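Local coordinates for putative phosphoribosyltransferase (Neisseria gonorrhoeae, PDB 5VOG), which binds the alarmone ppGpp in a type I phosphoribosyltransferase fold and may act as a phosphoribosyltransferase, though its reaction is not established, at residues R22-L27 / A132-K137; V104-D109 / I162-D167; E136-K141 / G154-D159. One frame throughout, in Å; residues are numbered along the deposited sequence. Where two conformers were deposited one is given.

Contact 1. Residues R22-L27 / A132-K137; sequences RVIKAL and AVLHEK. With G4P (guanosine-5',3'-tetraphosphate), chain D.
Val23 and Leu134 make the closest approach between helix 17-33 and the bent strand segment 132-137. Apolar packing carries this contact. CG1 of Val23 meets CD1 of Leu134 at 3.6 Å, and the two side chains cross at about a right angle. CG1 is placed there because it lies anti to the backbone N (chi1 173°), on a CB that already points to the sheet. The same Leu134 CD1 is also reached by CD1 of Ile24, at 4.0 Å. Ile24 starts off to one side of the strand, and its far end swings in; Ile24 also packs on Pro51, Met54 and Leu55 of helix 49-59. One turn further along the helix, Leu27 extends its CD2 branch between two strand residues. It lies 4.3 Å from Ala132 CB and 3.8 Å from the carbonyl oxygen of Val133.

The polar contacts lie on the strand side. The chain turns a corner at Leu134, and CG of Leu134 sits over the centre of the His135 ring, 3.5 Å above its plane. The ring is fixed by a hydrogen bond between its ND1 and the hydroxyl of Tyr164. Beyond it, the extended chain of Lys137 brings NZ to the guanine of ppGpp. NZ donates to O6 at 2.8 Å and to N7 at 3.2 Å, and it also forms a salt bridge with Asp109.

This is helix-on-sheet packing in the phosphoribosyltransferase core. On the outer side of the helix, Lys25 NZ donates to the carbonyl oxygen of Leu169 of the second subunit. Between these two segments the contact is mainly aliphatic, while the far end of 132-137 sends Lys137 to both acceptors of the guanine Hoogsteen edge.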
loop_
_atom_site.group_PDB
_atom_site.type_symbol
_atom_site.label_atom_id
_atom_site.label_comp_id
_atom_site.label_asym_id
_atom_site.label_seq_id
_atom_site.Cartn_x
_atom_site.Cartn_y
_atom_site.Cartn_z
ATOM N N ARG A 22 12.167 9.076 5.977
ATOM C CA ARG A 22 12.785 9.582 7.202
ATOM C C ARG A 22 11.735 10.041 8.209
ATOM O O ARG A 22 11.896 9.840 9.421
ATOM C CB ARG A 22 13.747 10.725 6.870
ATOM C CG ARG A 22 14.901 10.335 5.955
ATOM C CD ARG A 22 15.722 11.547 5.530
ATOM N NE ARG A 22 16.612 11.234 4.411
ATOM C CZ ARG A 22 17.840 10.741 4.544
ATOM N NH1 ARG A 22 18.336 10.501 5.752
ATOM N NH2 ARG A 22 18.575 10.486 3.470
ATOM N N VAL A 23 10.655 10.670 7.734
ATOM C CA VAL A 23 9.580 11.073 8.638
ATOM C C VAL A 23 8.903 9.846 9.238
ATOM O O VAL A 23 8.580 9.820 10.430
ATOM C CB VAL A 23 8.567 11.977 7.908
ATOM C CG1 VAL A 23 7.349 12.254 8.795
ATOM C CG2 VAL A 23 9.212 13.287 7.496
ATOM N N ILE A 24 8.673 8.811 8.422
ATOM C CA ILE A 24 8.034 7.593 8.921
ATOM C C ILE A 24 8.875 6.945 10.021
ATOM O O ILE A 24 8.338 6.459 11.024
ATOM C CB ILE A 24 7.768 6.617 7.759
ATOM C CG1 ILE A 24 6.711 7.174 6.797
ATOM C CG2 ILE A 24 7.351 5.254 8.300
ATOM C CD1 ILE A 24 5.293 7.223 7.391
ATOM N N LYS A 25 10.203 6.912 9.851
ATOM C CA LYS A 25 11.066 6.394 10.911
ATOM C C LYS A 25 10.859 7.165 12.212
ATOM O O LYS A 25 10.740 6.570 13.292
ATOM C CB LYS A 25 12.530 6.467 10.476
ATOM C CG LYS A 25 13.518 5.910 11.492
ATOM C CD LYS A 25 14.935 5.879 10.943
ATOM C CE LYS A 25 15.898 5.221 11.921
ATOM N NZ LYS A 25 17.282 5.131 11.363
ATOM N N ALA A 26 10.790 8.493 12.122
ATOM C CA ALA A 26 10.569 9.304 13.317
ATOM C C ALA A 26 9.169 9.086 13.882
ATOM O O ALA A 26 8.976 9.104 15.106
ATOM C CB ALA A 26 10.793 10.775 12.984
ATOM N N LEU A 27 8.180 8.898 13.006
ATOM C CA LEU A 27 6.821 8.621 13.460
ATOM C C LEU A 27 6.758 7.308 14.230
ATOM O O LEU A 27 6.111 7.223 15.282
ATOM C CB LEU A 27 5.875 8.592 12.257
ATOM C CG LEU A 27 4.410 8.203 12.465
ATOM C CD1 LEU A 27 3.724 9.129 13.475
ATOM C CD2 LEU A 27 3.686 8.240 11.136
ATOM N N ALA A 132 -2.291 7.190 13.072
ATOM C CA ALA A 132 -0.987 7.720 12.702
ATOM C C ALA A 132 -1.082 8.277 11.291
ATOM O O ALA A 132 -1.504 7.566 10.372
ATOM C CB ALA A 132 0.090 6.631 12.760
ATOM N N VAL A 133 -0.709 9.540 11.109
ATOM C CA VAL A 133 -0.719 10.164 9.792
ATOM C C VAL A 133 0.671 10.696 9.490
ATOM O O VAL A 133 1.395 11.142 10.385
ATOM C CB VAL A 133 -1.768 11.288 9.669
ATOM C CG1 VAL A 133 -3.155 10.713 9.663
ATOM C CG2 VAL A 133 -1.616 12.303 10.801
ATOM N N LEU A 134 1.053 10.621 8.216
ATOM C CA LEU A 134 2.362 11.113 7.808
ATOM C C LEU A 134 2.465 12.624 7.999
ATOM O O LEU A 134 3.400 13.120 8.648
ATOM C CB LEU A 134 2.616 10.714 6.352
ATOM C CG LEU A 134 3.761 11.373 5.577
ATOM C CD1 LEU A 134 5.114 11.057 6.196
ATOM C CD2 LEU A 134 3.722 10.900 4.124
ATOM N N HIS A 135 1.500 13.371 7.461
ATOM C CA HIS A 135 1.509 14.829 7.464
ATOM C C HIS A 135 0.240 15.360 8.102
ATOM O O HIS A 135 -0.866 14.990 7.689
ATOM C CB HIS A 135 1.614 15.368 6.042
ATOM C CG HIS A 135 2.904 15.039 5.376
ATOM N ND1 HIS A 135 2.975 14.576 4.080
ATOM C CD2 HIS A 135 4.180 15.133 5.820
ATOM C CE1 HIS A 135 4.243 14.390 3.758
ATOM N NE2 HIS A 135 4.994 14.727 4.794
ATOM N N GLU A 136 0.401 16.257 9.077
ATOM C CA GLU A 136 -0.710 16.935 9.737
ATOM C C GLU A 136 -0.709 18.400 9.315
ATOM O O GLU A 136 0.176 19.162 9.714
ATOM C CB GLU A 136 -0.599 16.813 11.253
ATOM C CG GLU A 136 -1.657 17.613 11.989
ATOM C CD GLU A 136 -1.479 17.587 13.495
ATOM O OE1 GLU A 136 -0.493 16.999 13.992
ATOM O OE2 GLU A 136 -2.340 18.163 14.188
ATOM N N LYS A 137 -1.707 18.800 8.528
ATOM C CA LYS A 137 -1.827 20.198 8.134
ATOM C C LYS A 137 -2.488 21.015 9.236
ATOM O O LYS A 137 -3.515 20.612 9.794
ATOM C CB LYS A 137 -2.634 20.337 6.854
ATOM C CG LYS A 137 -1.976 19.783 5.621
ATOM C CD LYS A 137 -2.893 20.108 4.464
ATOM C CE LYS A 137 -2.346 19.709 3.155
ATOM N NZ LYS A 137 -3.293 20.145 2.098
HETATM P PB G4P D . -8.349 13.351 6.253
HETATM O O1B G4P D . -9.587 12.891 6.841
HETATM O O2B G4P D . -7.880 14.748 6.718
HETATM O O3B G4P D . -7.208 12.309 6.478
HETATM O O3A G4P D . -8.454 13.383 4.663
HETATM P PA G4P D . -9.466 14.140 3.700
HETATM O O1A G4P D . -10.801 13.504 3.718
HETATM O O2A G4P D . -9.468 15.612 4.027
HETATM O "O5'" G4P D . -8.701 13.963 2.293
HETATM C "C5'" G4P D . -9.390 13.975 1.027
HETATM C "C4'" G4P D . -8.366 13.803 -0.064
HETATM O "O4'" G4P D . -7.565 14.991 -0.181
HETATM C "C3'" G4P D . -7.386 12.647 0.159
HETATM O "O3'" G4P D . -7.483 11.740 -0.960
HETATM C "C2'" G4P D . -5.999 13.293 0.220
HETATM O "O2'" G4P D . -4.974 12.520 -0.402
HETATM C "C1'" G4P D . -6.249 14.609 -0.513
HETATM N N9 G4P D . -5.350 15.673 -0.058
HETATM C C8 G4P D . -5.567 16.547 0.974
HETATM N N7 G4P D . -4.571 17.382 1.157
HETATM C C5 G4P D . -3.645 17.032 0.185
HETATM C C6 G4P D . -2.363 17.578 -0.138
HETATM O O6 G4P D . -1.787 18.520 0.413
HETATM N N1 G4P D . -1.775 16.931 -1.207
HETATM C C2 G4P D . -2.328 15.882 -1.895
HETATM N N2 G4P D . -1.625 15.389 -2.919
HETATM N N3 G4P D . -3.518 15.363 -1.606
HETATM C C4 G4P D . -4.116 15.979 -0.568
HETATM P PC G4P D . -8.582 10.607 -1.048
HETATM O O1C G4P D . -9.875 11.157 -1.541
HETATM O O2C G4P D . -8.633 10.003 0.329
HETATM O O3C G4P D . -7.971 9.534 -2.056
HETATM P PD G4P D . -6.719 8.547 -2.005
HETATM O O1D G4P D . -6.313 8.464 -0.571
HETATM O O2D G4P D . -7.240 7.201 -2.560
HETATM O O3D G4P D . -5.693 9.150 -2.929
#

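Contact 2. Residues V104-D109 / I162-D167; sequences VDEVDD and INYPWD. With G4P (guanosine-5',3'-tetraphosphate), chain D.
Glu106 and Tyr164 meet at an oblique angle beside the ribose of ppGpp, carboxylate and phenol ring planes 47° apart. CG of Glu106 lies 3.7 Å from Tyr164 OH. The glutamate chain is bent at chi2 (-79°), which turns the carboxylate away from the phenol and to the nucleotide. There OE2 accepts from the ribose O2' at 2.6 Å. OE2 also receives a hydrogen bond from a water, and this water accepts from NE1 of Trp166 in the plane of the indole. The indole meets Glu106 with its edge, where CZ2 lies 4.2 Å from Glu106 CB.

Val107 also packs against the phenol oxygen. Its CB is 3.5 Å from Tyr164 OH, and its CG1 lies against the ribose C2' and the base C8. CG2 of Val107 meets CD1 of Ile162 at 4.3 Å. The Tyr164 hydroxyl itself is bonded to ND1 of His135. One face of the tyrosine ring carries CG2 of Ile162, and the exocyclic N2 of guanine comes to the ring edge.

Backbone atoms complete the grip. Ile162 N donates to O6 at 2.8 Å, almost straight at 171°. Ile162 O takes both N1 and N2 of the base. At the far end, Asp109 N donates to the phosphate oxygen O2B at 2.6 Å. Residues 105-109 read Asp-Glu-Val-Asp-Asp. They probably correspond to the acidic PRPP motif of type I phosphoribosyltransferases, which in relatives binds the ribose phosphate.

Glu106 holds the sugar with its carboxylate, and the backbone N of Asp109 holds a phosphate oxygen, while Ser110, Arg111 and Thr113 also bond to ppGpp. Ile162 matches the Watson-Crick edge of guanine, as expected for recognition of that base.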
loop_
_atom_site.group_PDB
_atom_site.type_symbol
_atom_site.label_atom_id
_atom_site.label_comp_id
_atom_site.label_asym_id
_atom_site.label_seq_id
_atom_site.Cartn_x
_atom_site.Cartn_y
_atom_site.Cartn_z
ATOM N N VAL A 104 -3.720 4.103 9.668
ATOM C CA VAL A 104 -2.627 4.829 9.014
ATOM C C VAL A 104 -3.152 5.548 7.775
ATOM O O VAL A 104 -3.832 4.942 6.941
ATOM C CB VAL A 104 -1.464 3.888 8.632
ATOM C CG1 VAL A 104 -0.372 4.662 7.888
ATOM C CG2 VAL A 104 -0.911 3.168 9.857
ATOM N N ASP A 105 -2.819 6.835 7.635
ATOM C CA ASP A 105 -3.151 7.568 6.417
ATOM C C ASP A 105 -2.027 8.549 6.106
ATOM O O ASP A 105 -1.132 8.765 6.926
ATOM C CB ASP A 105 -4.506 8.277 6.536
ATOM C CG ASP A 105 -5.281 8.277 5.232
ATOM O OD1 ASP A 105 -4.650 8.189 4.161
ATOM O OD2 ASP A 105 -6.528 8.376 5.274
ATOM N N GLU A 106 -2.050 9.131 4.896
ATOM C CA GLU A 106 -0.920 9.992 4.531
ATOM C C GLU A 106 -1.098 11.445 4.976
ATOM O O GLU A 106 -0.116 12.072 5.383
ATOM C CB GLU A 106 -0.620 9.921 3.019
ATOM C CG GLU A 106 -1.217 11.005 2.110
ATOM C CD GLU A 106 -2.687 10.772 1.775
ATOM O OE1 GLU A 106 -3.438 10.314 2.652
ATOM O OE2 GLU A 106 -3.093 11.051 0.627
ATOM N N VAL A 107 -2.307 12.008 4.924
ATOM C CA VAL A 107 -2.473 13.431 5.212
ATOM C C VAL A 107 -3.722 13.658 6.050
ATOM O O VAL A 107 -4.776 13.058 5.808
ATOM C CB VAL A 107 -2.491 14.301 3.932
ATOM C CG1 VAL A 107 -3.729 14.063 3.068
ATOM C CG2 VAL A 107 -2.375 15.787 4.300
ATOM N N ASP A 108 -3.567 14.493 7.078
ATOM C CA ASP A 108 -4.641 15.036 7.900
ATOM C C ASP A 108 -4.915 16.435 7.353
ATOM O O ASP A 108 -4.187 17.391 7.652
ATOM C CB ASP A 108 -4.207 15.040 9.365
ATOM C CG ASP A 108 -5.220 15.668 10.297
ATOM O OD1 ASP A 108 -6.126 16.395 9.845
ATOM O OD2 ASP A 108 -5.078 15.438 11.516
ATOM N N ASP A 109 -5.944 16.536 6.514
ATOM C CA ASP A 109 -6.314 17.786 5.861
ATOM C C ASP A 109 -7.619 18.310 6.447
ATOM O O ASP A 109 -7.606 19.276 7.213
ATOM C CB ASP A 109 -6.426 17.579 4.346
ATOM C CG ASP A 109 -6.670 18.870 3.593
ATOM O OD1 ASP A 109 -5.849 19.795 3.724
ATOM O OD2 ASP A 109 -7.666 18.951 2.844
ATOM N N ILE A 162 0.591 19.620 -0.632
ATOM C CA ILE A 162 1.707 18.684 -0.603
ATOM C C ILE A 162 1.693 17.863 -1.881
ATOM O O ILE A 162 0.676 17.244 -2.222
ATOM C CB ILE A 162 1.631 17.776 0.633
ATOM C CG1 ILE A 162 1.673 18.613 1.914
ATOM C CG2 ILE A 162 2.746 16.739 0.602
ATOM C CD1 ILE A 162 1.276 17.822 3.166
ATOM N N ASN A 163 2.821 17.853 -2.587
ATOM C CA ASN A 163 2.983 17.034 -3.786
ATOM C C ASN A 163 3.781 15.792 -3.417
ATOM O O ASN A 163 4.957 15.890 -3.049
ATOM C CB ASN A 163 3.667 17.837 -4.886
ATOM C CG ASN A 163 2.836 19.011 -5.323
ATOM O OD1 ASN A 163 1.913 18.859 -6.113
ATOM N ND2 ASN A 163 3.129 20.190 -4.774
ATOM N N TYR A 164 3.126 14.615 -3.495
ATOM C CA TYR A 164 3.718 13.341 -3.120
ATOM C C TYR A 164 4.481 12.731 -4.287
ATOM O O TYR A 164 4.067 12.860 -5.441
ATOM C CB TYR A 164 2.636 12.366 -2.643
ATOM C CG TYR A 164 2.090 12.798 -1.306
ATOM C CD1 TYR A 164 2.833 12.610 -0.155
ATOM C CD2 TYR A 164 0.865 13.453 -1.204
ATOM C CE1 TYR A 164 2.364 13.032 1.078
ATOM C CE2 TYR A 164 0.383 13.882 0.024
ATOM C CZ TYR A 164 1.147 13.674 1.161
ATOM O OH TYR A 164 0.692 14.108 2.394
ATOM N N PRO A 165 5.587 12.047 -3.996
ATOM C CA PRO A 165 6.367 11.441 -5.084
ATOM C C PRO A 165 5.602 10.353 -5.820
ATOM O O PRO A 165 5.877 10.097 -7.001
ATOM C CB PRO A 165 7.602 10.886 -4.360
ATOM C CG PRO A 165 7.132 10.636 -2.946
ATOM C CD PRO A 165 6.134 11.734 -2.661
ATOM N N TRP A 166 4.646 9.708 -5.159
ATOM C CA TRP A 166 3.857 8.668 -5.801
ATOM C C TRP A 166 2.774 9.230 -6.710
ATOM O O TRP A 166 1.987 8.456 -7.264
ATOM C CB TRP A 166 3.251 7.746 -4.745
ATOM C CG TRP A 166 2.561 8.404 -3.559
ATOM C CD1 TRP A 166 1.309 8.958 -3.539
ATOM C CD2 TRP A 166 3.062 8.499 -2.213
ATOM N NE1 TRP A 166 1.007 9.398 -2.267
ATOM C CE2 TRP A 166 2.066 9.131 -1.438
ATOM C CE3 TRP A 166 4.258 8.121 -1.594
ATOM C CZ2 TRP A 166 2.223 9.375 -0.074
ATOM C CZ3 TRP A 166 4.415 8.367 -0.238
ATOM C CH2 TRP A 166 3.406 9.001 0.504
ATOM N N ASP A 167 2.735 10.553 -6.894
ATOM C CA ASP A 167 1.930 11.196 -7.925
ATOM C C ASP A 167 2.780 11.819 -9.028
ATOM O O ASP A 167 2.243 12.525 -9.892
ATOM C CB ASP A 167 1.033 12.275 -7.314
ATOM C CG ASP A 167 -0.087 11.705 -6.475
ATOM O OD1 ASP A 167 -0.677 10.673 -6.872
ATOM O OD2 ASP A 167 -0.370 12.298 -5.404
HETATM P PB G4P D . -8.349 13.351 6.253
HETATM O O1B G4P D . -9.587 12.891 6.841
HETATM O O2B G4P D . -7.880 14.748 6.718
HETATM O O3B G4P D . -7.208 12.309 6.478
HETATM O O3A G4P D . -8.454 13.383 4.663
HETATM P PA G4P D . -9.466 14.140 3.700
HETATM O O1A G4P D . -10.801 13.504 3.718
HETATM O O2A G4P D . -9.468 15.612 4.027
HETATM O "O5'" G4P D . -8.701 13.963 2.293
HETATM C "C5'" G4P D . -9.390 13.975 1.027
HETATM C "C4'" G4P D . -8.366 13.803 -0.064
HETATM O "O4'" G4P D . -7.565 14.991 -0.181
HETATM C "C3'" G4P D . -7.386 12.647 0.159
HETATM O "O3'" G4P D . -7.483 11.740 -0.960
HETATM C "C2'" G4P D . -5.999 13.293 0.220
HETATM O "O2'" G4P D . -4.974 12.520 -0.402
HETATM C "C1'" G4P D . -6.249 14.609 -0.513
HETATM N N9 G4P D . -5.350 15.673 -0.058
HETATM C C8 G4P D . -5.567 16.547 0.974
HETATM N N7 G4P D . -4.571 17.382 1.157
HETATM C C5 G4P D . -3.645 17.032 0.185
HETATM C C6 G4P D . -2.363 17.578 -0.138
HETATM O O6 G4P D . -1.787 18.520 0.413
HETATM N N1 G4P D . -1.775 16.931 -1.207
HETATM C C2 G4P D . -2.328 15.882 -1.895
HETATM N N2 G4P D . -1.625 15.389 -2.919
HETATM N N3 G4P D . -3.518 15.363 -1.606
HETATM C C4 G4P D . -4.116 15.979 -0.568
HETATM P PC G4P D . -8.582 10.607 -1.048
HETATM O O1C G4P D . -9.875 11.157 -1.541
HETATM O O2C G4P D . -8.633 10.003 0.329
HETATM O O3C G4P D . -7.971 9.534 -2.056
HETATM P PD G4P D . -6.719 8.547 -2.005
HETATM O O1D G4P D . -6.313 8.464 -0.571
HETATM O O2D G4P D . -7.240 7.201 -2.560
HETATM O O3D G4P D . -5.693 9.150 -2.929
HETATM O O HOH W 1 -1.529 10.668 -1.523
#

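Contact 3. Residues E136-K141 / G154-D159; sequences EKIKAK and GITVED. With G4P (guanosine-5',3'-tetraphosphate), chain D.
Strands 135-137 and 151-157 run parallel, with Glu136 bridged to Thr156 and Lys137 to Val157. Glu136 N donates to Ile155 O at 3.0 Å. Val157 N returns a bond to Glu136 O at 2.8 Å. Ile138 N then donates to Val157 O at 2.9 Å. Two CA-H...O contacts, from Thr156 CA to Glu136 O and from Lys137 CA to Val157 O, fill in the ladder.

On one face Glu136 and Thr156 lie side by side and point the same way. OE1 of Glu136 is 3.5 Å from CG2 of Thr156, and its hydrogen-bond partner is the hydroxyl of Ser153. Ile138 crosses the same threonine, bringing CD1 to 4.0 Å from Thr156 CB.

These strands belong to the central mixed sheet of the phosphoribosyltransferase fold, where 135-137 lies between 151-157 and 107-108. Lys137 and Val157 point to the opposite face from Glu136. From there Lys137 extends to the guanine of ppGpp.

Beyond the strands the charged side chains gather. Asp159 has CG anti to its backbone N (chi1 -172°), which brings the carboxylate back to the lysines. Its OD1 forms a salt bridge with Lys139 NZ at 3.0 Å, met on the syn side and 32° out of the carboxylate plane; the two side chains cross at about a right angle. Lys139 NZ also forms a salt bridge with Asp109. Asp159 OD1 and Lys137 NZ stand 4.4 Å apart, too far for a salt bridge, and a water joins them by accepting from the lysine and donating to the aspartate. Further round the loop, NZ of Lys141 turns back to donate to Lys137 O at 2.8 Å and also pairs with Asp108.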
loop_
_atom_site.group_PDB
_atom_site.type_symbol
_atom_site.label_atom_id
_atom_site.label_comp_id
_atom_site.label_asym_id
_atom_site.label_seq_id
_atom_site.Cartn_x
_atom_site.Cartn_y
_atom_site.Cartn_z
ATOM N N GLU A 136 0.401 16.257 9.077
ATOM C CA GLU A 136 -0.710 16.935 9.737
ATOM C C GLU A 136 -0.709 18.400 9.315
ATOM O O GLU A 136 0.176 19.162 9.714
ATOM C CB GLU A 136 -0.599 16.813 11.253
ATOM C CG GLU A 136 -1.657 17.613 11.989
ATOM C CD GLU A 136 -1.479 17.587 13.495
ATOM O OE1 GLU A 136 -0.493 16.999 13.992
ATOM O OE2 GLU A 136 -2.340 18.163 14.188
ATOM N N LYS A 137 -1.707 18.800 8.528
ATOM C CA LYS A 137 -1.827 20.198 8.134
ATOM C C LYS A 137 -2.488 21.015 9.236
ATOM O O LYS A 137 -3.515 20.612 9.794
ATOM C CB LYS A 137 -2.634 20.337 6.854
ATOM C CG LYS A 137 -1.976 19.783 5.621
ATOM C CD LYS A 137 -2.893 20.108 4.464
ATOM C CE LYS A 137 -2.346 19.709 3.155
ATOM N NZ LYS A 137 -3.293 20.145 2.098
ATOM N N ILE A 138 -1.908 22.175 9.527
ATOM C CA ILE A 138 -2.431 23.085 10.544
ATOM C C ILE A 138 -3.463 23.986 9.873
ATOM O O ILE A 138 -3.122 24.913 9.139
ATOM C CB ILE A 138 -1.318 23.892 11.205
ATOM C CG1 ILE A 138 -0.285 22.944 11.820
ATOM C CG2 ILE A 138 -1.924 24.834 12.239
ATOM C CD1 ILE A 138 -0.889 21.808 12.640
ATOM N N LYS A 139 -4.736 23.708 10.133
ATOM C CA LYS A 139 -5.844 24.369 9.458
ATOM C C LYS A 139 -7.121 23.981 10.188
ATOM O O LYS A 139 -7.120 23.104 11.056
ATOM C CB LYS A 139 -5.917 23.990 7.973
ATOM C CG LYS A 139 -6.082 22.493 7.723
ATOM C CD LYS A 139 -5.870 22.132 6.253
ATOM C CE LYS A 139 -6.983 22.673 5.372
ATOM N NZ LYS A 139 -6.696 22.484 3.916
ATOM N N ALA A 140 -8.211 24.655 9.838
ATOM C CA ALA A 140 -9.504 24.280 10.389
ATOM C C ALA A 140 -9.897 22.895 9.897
ATOM O O ALA A 140 -9.528 22.470 8.798
ATOM C CB ALA A 140 -10.581 25.299 10.010
ATOM N N LYS A 141 -10.646 22.189 10.733
ATOM C CA LYS A 141 -10.987 20.792 10.495
ATOM C C LYS A 141 -12.499 20.639 10.481
ATOM O O LYS A 141 -13.187 21.085 11.405
ATOM C CB LYS A 141 -10.366 19.892 11.566
ATOM C CG LYS A 141 -8.853 20.048 11.706
ATOM C CD LYS A 141 -8.106 19.530 10.468
ATOM C CE LYS A 141 -6.605 19.696 10.618
ATOM N NZ LYS A 141 -5.866 19.056 9.480
ATOM N N GLY A 154 3.561 12.436 11.711
ATOM C CA GLY A 154 4.982 12.447 11.442
ATOM C C GLY A 154 5.585 13.827 11.594
ATOM O O GLY A 154 6.524 14.018 12.371
ATOM N N ILE A 155 5.064 14.788 10.833
ATOM C CA ILE A 155 5.390 16.198 10.999
ATOM C C ILE A 155 4.108 16.999 10.834
ATOM O O ILE A 155 3.175 16.578 10.146
ATOM C CB ILE A 155 6.450 16.698 9.994
ATOM C CG1 ILE A 155 6.017 16.377 8.560
ATOM C CG2 ILE A 155 7.818 16.099 10.296
ATOM C CD1 ILE A 155 6.850 17.069 7.511
ATOM N N THR A 156 4.067 18.170 11.459
ATOM C CA THR A 156 3.024 19.131 11.153
ATOM C C THR A 156 3.507 20.041 10.034
ATOM O O THR A 156 4.692 20.372 9.950
ATOM C CB THR A 156 2.652 19.959 12.377
ATOM O OG1 THR A 156 3.776 20.756 12.752
ATOM C CG2 THR A 156 2.261 19.042 13.526
ATOM N N VAL A 157 2.583 20.432 9.164
ATOM C CA VAL A 157 2.867 21.222 7.973
ATOM C C VAL A 157 1.942 22.434 7.977
ATOM O O VAL A 157 0.832 22.380 8.518
ATOM C CB VAL A 157 2.668 20.385 6.672
ATOM C CG1 VAL A 157 3.293 21.080 5.464
ATOM C CG2 VAL A 157 3.222 18.967 6.821
ATOM N N GLU A 158 2.389 23.512 7.344
ATOM C CA GLU A 158 1.512 24.626 7.048
ATOM C C GLU A 158 0.359 24.151 6.169
ATOM O O GLU A 158 0.358 23.036 5.641
ATOM C CB GLU A 158 2.283 25.731 6.332
ATOM C CG GLU A 158 3.398 26.321 7.158
ATOM C CD GLU A 158 2.863 27.197 8.252
ATOM O OE1 GLU A 158 2.113 28.143 7.928
ATOM O OE2 GLU A 158 3.178 26.933 9.432
ATOM N N ASP A 159 -0.640 25.017 6.001
ATOM C CA ASP A 159 -1.738 24.711 5.082
ATOM C C ASP A 159 -1.271 24.963 3.649
ATOM O O ASP A 159 -1.647 25.932 2.985
ATOM C CB ASP A 159 -2.983 25.520 5.409
ATOM C CG ASP A 159 -4.183 25.073 4.599
ATOM O OD1 ASP A 159 -4.117 23.978 3.987
ATOM O OD2 ASP A 159 -5.187 25.806 4.567
HETATM P PB G4P D . -8.349 13.351 6.253
HETATM O O1B G4P D . -9.587 12.891 6.841
HETATM O O2B G4P D . -7.880 14.748 6.718
HETATM O O3B G4P D . -7.208 12.309 6.478
HETATM O O3A G4P D . -8.454 13.383 4.663
HETATM P PA G4P D . -9.466 14.140 3.700
HETATM O O1A G4P D . -10.801 13.504 3.718
HETATM O O2A G4P D . -9.468 15.612 4.027
HETATM O "O5'" G4P D . -8.701 13.963 2.293
HETATM C "C5'" G4P D . -9.390 13.975 1.027
HETATM C "C4'" G4P D . -8.366 13.803 -0.064
HETATM O "O4'" G4P D . -7.565 14.991 -0.181
HETATM C "C3'" G4P D . -7.386 12.647 0.159
HETATM O "O3'" G4P D . -7.483 11.740 -0.960
HETATM C "C2'" G4P D . -5.999 13.293 0.220
HETATM O "O2'" G4P D . -4.974 12.520 -0.402
HETATM C "C1'" G4P D . -6.249 14.609 -0.513
HETATM N N9 G4P D . -5.350 15.673 -0.058
HETATM C C8 G4P D . -5.567 16.547 0.974
HETATM N N7 G4P D . -4.571 17.382 1.157
HETATM C C5 G4P D . -3.645 17.032 0.185
HETATM C C6 G4P D . -2.363 17.578 -0.138
HETATM O O6 G4P D . -1.787 18.520 0.413
HETATM N N1 G4P D . -1.775 16.931 -1.207
HETATM C C2 G4P D . -2.328 15.882 -1.895
HETATM N N2 G4P D . -1.625 15.389 -2.919
HETATM N N3 G4P D . -3.518 15.363 -1.606
HETATM C C4 G4P D . -4.116 15.979 -0.568
HETATM P PC G4P D . -8.582 10.607 -1.048
HETATM O O1C G4P D . -9.875 11.157 -1.541
HETATM O O2C G4P D . -8.633 10.003 0.329
HETATM O O3C G4P D . -7.971 9.534 -2.056
HETATM P PD G4P D . -6.719 8.547 -2.005
HETATM O O1D G4P D . -6.313 8.464 -0.571
HETATM O O2D G4P D . -7.240 7.201 -2.560
HETATM O O3D G4P D . -5.693 9.150 -2.929
HETATM O O HOH W 2 -3.638 22.852 1.327
#

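The three contacts sit close together, with centres about 10 to 12 Å apart, all within the phosphoribosyltransferase domain. Strand 135-137 is common to contacts 1 and 3. In the sheet it lies between strand 151-157 of contact 3 and strand 107-108 of contact 2. Along the chain the segments of contacts 1 and 2 alternate, and contact 3 falls wholly between the two segments of contact 2. Salt bridges from Asp108 to Lys141 and from Asp109 to Lys139 tie contacts 2 and 3 together. Helix 17-33 backs the sheet through contact 1. All three contacts touch ppGpp, so one compact region joins the domain core to the nucleotide pocket.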